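Local atomic coordinates of carbonic anhydrase (Neosartorya fumigata, PDB entry 7COI), a protein that probably catalyses the reversible hydration of carbon dioxide to hydrogencarbonate and a proton, as a zinc-dependent carbonic anhydrase of the beta class. Residues 127-132 against 262-267; 156-161 against 233-238. One frame throughout, in Å; residues are numbered along the deposited sequence.

Contact 1. Residues 127-132 against 262-267; sequences TTILGL and GFLRQL
Leu264 reaches from strand 264-266, the outermost of the sheet within the chain, toward the end of the short helix 126-129, where Leu130 meets one of its methyls closely and Ile129 flanks the other more loosely. CD1 of Leu264 lies 3.4 Å from CD2 of Leu130, closer than usual for two methyl carbons, and the two leucine side chains cross at about a right angle. On the Ile129 side the approach is wider, CD1 of Ile129 lying 4.5 Å from CD2 of Leu264. With chi1 of Leu264 at -67°, CG stands opposite the carbonyl carbon, and the fork at CG is presented to the two neighbours. No hydrogen bond joins the segments; the contact is wholly apolar and buried. Trp116 of strand 114-119 touches all three side chains, while Trp91 and Asn88 of the second subunit pack on Ile129 and Leu264, respectively. Just beyond Leu130 the chain turns away through Gly131, at positive phi, with Leu132 N bonded to Thr127 O (3.0 Å) and Gly131 N to Thr128 O (3.1 Å). This is a Schellman motif, which ends the short helix beside the antiparallel strand of the beta-carbonic anhydrase sheet.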
loop_
_atom_site.group_PDB
_atom_site.type_symbol
_atom_site.label_atom_id
_atom_site.label_comp_id
_atom_site.label_asym_id
_atom_site.label_seq_id
_atom_site.Cartn_x
_atom_site.Cartn_y
_atom_site.Cartn_z
ATOM N N THR A 127 6.356 3.381 26.098
ATOM C CA THR A 127 7.551 3.398 26.997
ATOM C C THR A 127 7.120 3.960 28.342
ATOM O O THR A 127 7.566 3.430 29.379
ATOM C CB THR A 127 8.726 4.112 26.316
ATOM O OG1 THR A 127 9.020 3.359 25.135
ATOM C CG2 THR A 127 9.957 4.191 27.191
ATOM N N THR A 128 6.264 4.987 28.340
ATOM C CA THR A 128 5.746 5.582 29.583
ATOM C C THR A 128 4.855 4.562 30.320
ATOM O O THR A 128 5.071 4.344 31.563
ATOM C CB THR A 128 4.952 6.848 29.267
ATOM O OG1 THR A 128 5.802 7.816 28.653
ATOM C CG2 THR A 128 4.314 7.420 30.502
ATOM N N ILE A 129 3.869 3.980 29.650
ATOM C CA ILE A 129 2.845 3.163 30.383
ATOM C C ILE A 129 3.486 1.851 30.851
ATOM O O ILE A 129 2.920 1.222 31.777
ATOM C CB ILE A 129 1.553 2.955 29.570
ATOM C CG1 ILE A 129 1.768 2.013 28.391
ATOM C CG2 ILE A 129 0.972 4.300 29.147
ATOM C CD1 ILE A 129 0.527 1.839 27.517
ATOM N N LEU A 130 4.593 1.426 30.257
ATOM C CA LEU A 130 5.309 0.187 30.669
ATOM C C LEU A 130 6.355 0.470 31.768
ATOM O O LEU A 130 7.009 -0.490 32.190
ATOM C CB LEU A 130 5.974 -0.433 29.438
ATOM C CG LEU A 130 5.019 -1.040 28.418
ATOM C CD1 LEU A 130 5.770 -1.502 27.200
ATOM C CD2 LEU A 130 4.180 -2.174 29.008
ATOM N N GLY A 131 6.577 1.728 32.141
ATOM C CA GLY A 131 7.619 2.100 33.115
ATOM C C GLY A 131 8.997 1.753 32.608
ATOM O O GLY A 131 9.854 1.316 33.418
ATOM N N LEU A 132 9.239 1.913 31.301
ATOM C CA LEU A 132 10.510 1.505 30.679
ATOM C C LEU A 132 11.275 2.754 30.241
ATOM O O LEU A 132 10.834 3.902 30.513
ATOM C CB LEU A 132 10.261 0.510 29.541
ATOM C CG LEU A 132 9.718 -0.850 29.979
ATOM C CD1 LEU A 132 9.423 -1.742 28.779
ATOM C CD2 LEU A 132 10.699 -1.549 30.918
ATOM N N GLY A 262 -4.927 3.136 33.449
ATOM C CA GLY A 262 -3.493 2.983 33.190
ATOM C C GLY A 262 -3.039 1.540 33.184
ATOM O O GLY A 262 -1.814 1.292 33.007
ATOM N N PHE A 263 -3.942 0.589 33.453
ATOM C CA PHE A 263 -3.577 -0.846 33.498
ATOM C C PHE A 263 -3.735 -1.512 32.119
ATOM O O PHE A 263 -4.780 -1.425 31.466
ATOM C CB PHE A 263 -4.443 -1.607 34.509
ATOM C CG PHE A 263 -4.088 -1.270 35.933
ATOM C CD1 PHE A 263 -3.100 -1.999 36.576
ATOM C CD2 PHE A 263 -4.607 -0.160 36.570
ATOM C CE1 PHE A 263 -2.754 -1.716 37.896
ATOM C CE2 PHE A 263 -4.228 0.154 37.878
ATOM C CZ PHE A 263 -3.290 -0.618 38.527
ATOM N N LEU A 264 -2.733 -2.306 31.802
ATOM C CA LEU A 264 -2.749 -3.329 30.730
ATOM C C LEU A 264 -3.372 -4.619 31.266
ATOM O O LEU A 264 -3.015 -5.016 32.418
ATOM C CB LEU A 264 -1.320 -3.570 30.272
ATOM C CG LEU A 264 -0.665 -2.385 29.553
ATOM C CD1 LEU A 264 0.839 -2.591 29.494
ATOM C CD2 LEU A 264 -1.266 -2.224 28.157
ATOM N N ARG A 265 -4.239 -5.239 30.470
ATOM C CA ARG A 265 -4.724 -6.630 30.728
ATOM C C ARG A 265 -4.370 -7.534 29.552
ATOM O O ARG A 265 -4.399 -7.085 28.362
ATOM C CB ARG A 265 -6.203 -6.674 31.079
ATOM C CG ARG A 265 -7.121 -6.128 30.019
ATOM C CD ARG A 265 -8.549 -6.141 30.528
ATOM N NE ARG A 265 -9.501 -5.564 29.584
ATOM C CZ ARG A 265 -10.089 -6.222 28.577
ATOM N NH1 ARG A 265 -9.794 -7.493 28.344
ATOM N NH2 ARG A 265 -10.956 -5.598 27.800
ATOM N N GLN A 266 -3.970 -8.778 29.867
ATOM C CA GLN A 266 -3.673 -9.816 28.845
ATOM C C GLN A 266 -4.985 -10.378 28.291
ATOM O O GLN A 266 -5.929 -10.605 29.068
ATOM C CB GLN A 266 -2.805 -10.943 29.399
ATOM C CG GLN A 266 -1.418 -10.487 29.757
ATOM C CD GLN A 266 -0.522 -11.648 30.061
ATOM O OE1 GLN A 266 -0.028 -12.347 29.176
ATOM N NE2 GLN A 266 -0.320 -11.839 31.345
ATOM N N LEU A 267 -5.030 -10.600 26.983
ATOM C CA LEU A 267 -6.106 -11.381 26.328
ATOM C C LEU A 267 -5.682 -12.845 26.264
ATOM O O LEU A 267 -4.455 -13.099 25.995
ATOM C CB LEU A 267 -6.343 -10.826 24.926
ATOM C CG LEU A 267 -6.772 -9.365 24.909
ATOM C CD1 LEU A 267 -7.017 -8.908 23.494
ATOM C CD2 LEU A 267 -7.993 -9.158 25.785
#

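Contact 2. Residues 156-161 against 233-238; sequences AVIEFA and KALTQK
Ile158 points from helix 152-164 at the C-terminal end of helix 216-236, and its CD1 methyl is the main point of meeting. Ile158 CD1 lies 3.7 Å from Leu235 CD1 and 3.8 Å from Lys238 CE. The isoleucine and leucine side chains run obliquely past each other, and Leu235 CD1 also lies 4.1 Å from Ile158 CG1. Lys238 approaches differently: the aliphatic part of its chain passes the isoleucine at roughly a right angle, with Lys238 CD 4.2 Å from Ile158 CG2. Its second and third torsions keep the chain extended from CA to CE, and the bend comes at chi4 (-61°), beyond the methylenes that do the touching. In Leu235, chi1 (172°) and chi2 (67°) together bring CD1 to Ile158 although CB does not point that way. The lysine thus contributes carbon rather than charge, and no hydrogen bond crosses between the segments. Lys238, separated from helix 216-236 by Gln237, occupies the N-cap position of helix 239-248. Val241 of that next helix touches both Ile158 and Leu235, while Leu115 and Ile117 of strand 114-119 pack against Ile158, so the ends of helices 216-236 and 239-248 meet helix 152-164, which itself rests on strand 114-119.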
loop_
_atom_site.group_PDB
_atom_site.type_symbol
_atom_site.label_atom_id
_atom_site.label_comp_id
_atom_site.label_asym_id
_atom_site.label_seq_id
_atom_site.Cartn_x
_atom_site.Cartn_y
_atom_site.Cartn_z
ATOM N N ALA A 156 7.460 -3.897 7.268
ATOM C CA ALA A 156 8.878 -3.500 7.398
ATOM C C ALA A 156 9.288 -3.435 8.876
ATOM O O ALA A 156 10.403 -3.902 9.219
ATOM C CB ALA A 156 9.101 -2.217 6.655
ATOM N N VAL A 157 8.424 -2.921 9.748
ATOM C CA VAL A 157 8.718 -2.878 11.199
ATOM C C VAL A 157 8.927 -4.316 11.700
ATOM O O VAL A 157 9.895 -4.556 12.465
ATOM C CB VAL A 157 7.603 -2.164 11.968
ATOM C CG1 VAL A 157 7.691 -2.472 13.463
ATOM C CG2 VAL A 157 7.623 -0.666 11.673
ATOM N N ILE A 158 8.017 -5.219 11.341
ATOM C CA ILE A 158 8.049 -6.616 11.870
ATOM C C ILE A 158 9.323 -7.295 11.355
ATOM O O ILE A 158 10.010 -7.932 12.171
ATOM C CB ILE A 158 6.766 -7.357 11.482
ATOM C CG1 ILE A 158 5.589 -6.756 12.248
ATOM C CG2 ILE A 158 6.939 -8.864 11.666
ATOM C CD1 ILE A 158 4.234 -7.061 11.718
ATOM N N GLU A 159 9.664 -7.111 10.086
ATOM C CA GLU A 159 10.888 -7.694 9.490
ATOM C C GLU A 159 12.108 -7.187 10.263
ATOM O O GLU A 159 12.976 -8.024 10.653
ATOM C CB GLU A 159 10.954 -7.363 8.010
ATOM C CG GLU A 159 12.231 -7.809 7.317
ATOM C CD GLU A 159 12.433 -9.317 7.148
ATOM O OE1 GLU A 159 11.465 -10.072 7.219
ATOM O OE2 GLU A 159 13.566 -9.698 6.928
ATOM N N PHE A 160 12.192 -5.872 10.487
ATOM C CA PHE A 160 13.375 -5.267 11.144
ATOM C C PHE A 160 13.467 -5.769 12.594
ATOM O O PHE A 160 14.548 -6.232 13.008
ATOM C CB PHE A 160 13.324 -3.752 11.070
ATOM C CG PHE A 160 14.646 -3.110 11.384
ATOM C CD1 PHE A 160 15.035 -2.886 12.690
ATOM C CD2 PHE A 160 15.465 -2.676 10.358
ATOM C CE1 PHE A 160 16.258 -2.304 12.975
ATOM C CE2 PHE A 160 16.694 -2.085 10.642
ATOM C CZ PHE A 160 17.077 -1.890 11.946
ATOM N N ALA A 161 12.362 -5.733 13.340
ATOM C CA ALA A 161 12.360 -6.113 14.764
ATOM C C ALA A 161 12.726 -7.608 14.891
ATOM O O ALA A 161 13.510 -7.970 15.792
ATOM C CB ALA A 161 11.034 -5.840 15.385
ATOM N N LYS A 233 -3.086 -13.215 14.680
ATOM C CA LYS A 233 -3.200 -14.223 13.604
ATOM C C LYS A 233 -2.454 -13.687 12.381
ATOM O O LYS A 233 -1.594 -14.389 11.862
ATOM C CB LYS A 233 -4.664 -14.569 13.369
ATOM C CG LYS A 233 -4.912 -15.505 12.193
ATOM C CD LYS A 233 -6.346 -15.985 12.134
ATOM C CE LYS A 233 -6.590 -16.931 10.982
ATOM N NZ LYS A 233 -8.006 -17.336 10.921
ATOM N N ALA A 234 -2.718 -12.444 11.972
ATOM C CA ALA A 234 -2.054 -11.824 10.806
ATOM C C ALA A 234 -0.548 -11.790 11.034
ATOM O O ALA A 234 0.214 -12.022 10.091
ATOM C CB ALA A 234 -2.614 -10.447 10.575
ATOM N N LEU A 235 -0.117 -11.480 12.260
ATOM C CA LEU A 235 1.312 -11.366 12.622
ATOM C C LEU A 235 1.976 -12.725 12.402
ATOM O O LEU A 235 3.084 -12.744 11.863
ATOM C CB LEU A 235 1.383 -10.918 14.091
ATOM C CG LEU A 235 2.749 -10.912 14.729
ATOM C CD1 LEU A 235 3.633 -9.845 14.080
ATOM C CD2 LEU A 235 2.590 -10.633 16.225
ATOM N N THR A 236 1.313 -13.825 12.785
ATOM C CA THR A 236 1.886 -15.183 12.657
ATOM C C THR A 236 1.768 -15.732 11.232
ATOM O O THR A 236 2.457 -16.720 10.964
ATOM C CB THR A 236 1.281 -16.134 13.699
ATOM O OG1 THR A 236 -0.129 -16.215 13.537
ATOM C CG2 THR A 236 1.582 -15.698 15.113
ATOM N N GLN A 237 0.992 -15.109 10.344
ATOM C CA GLN A 237 0.906 -15.464 8.896
ATOM C C GLN A 237 2.029 -14.771 8.133
ATOM O O GLN A 237 1.780 -14.173 7.078
ATOM C CB GLN A 237 -0.468 -15.135 8.338
ATOM C CG GLN A 237 -1.548 -16.031 8.929
ATOM C CD GLN A 237 -2.941 -15.693 8.453
ATOM O OE1 GLN A 237 -3.279 -14.535 8.251
ATOM N NE2 GLN A 237 -3.779 -16.711 8.298
ATOM N N LYS A 238 3.211 -14.780 8.723
ATOM C CA LYS A 238 4.429 -14.170 8.171
ATOM C C LYS A 238 5.549 -15.153 8.453
ATOM O O LYS A 238 5.747 -15.497 9.641
ATOM C CB LYS A 238 4.716 -12.828 8.825
ATOM C CG LYS A 238 3.648 -11.777 8.574
ATOM C CD LYS A 238 4.012 -10.422 9.163
ATOM C CE LYS A 238 2.831 -9.463 9.116
ATOM N NZ LYS A 238 2.392 -9.228 7.721
#

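How the contacts relate
Contact 2 is nested in sequence within the loop that contact 1 closes, yet the two lie on opposite sides of the chain's centre, their own centres 22 Å apart and their nearest atoms about 11 Å apart. Strand 114-119 adjoins both. Contact 1 is the nearer to the metal, which Cys119, His175 and Cys178 bind: the side chains of Leu264 and His175 are about 7 Å apart, and that of Ile129 is about 11 Å from the zinc ion. Contact 2 is remote from this site. Both meet the second subunit, and Gln237 of segment 233-238 additionally hydrogen-bonds to Gln202 and Glu205 of the third subunit.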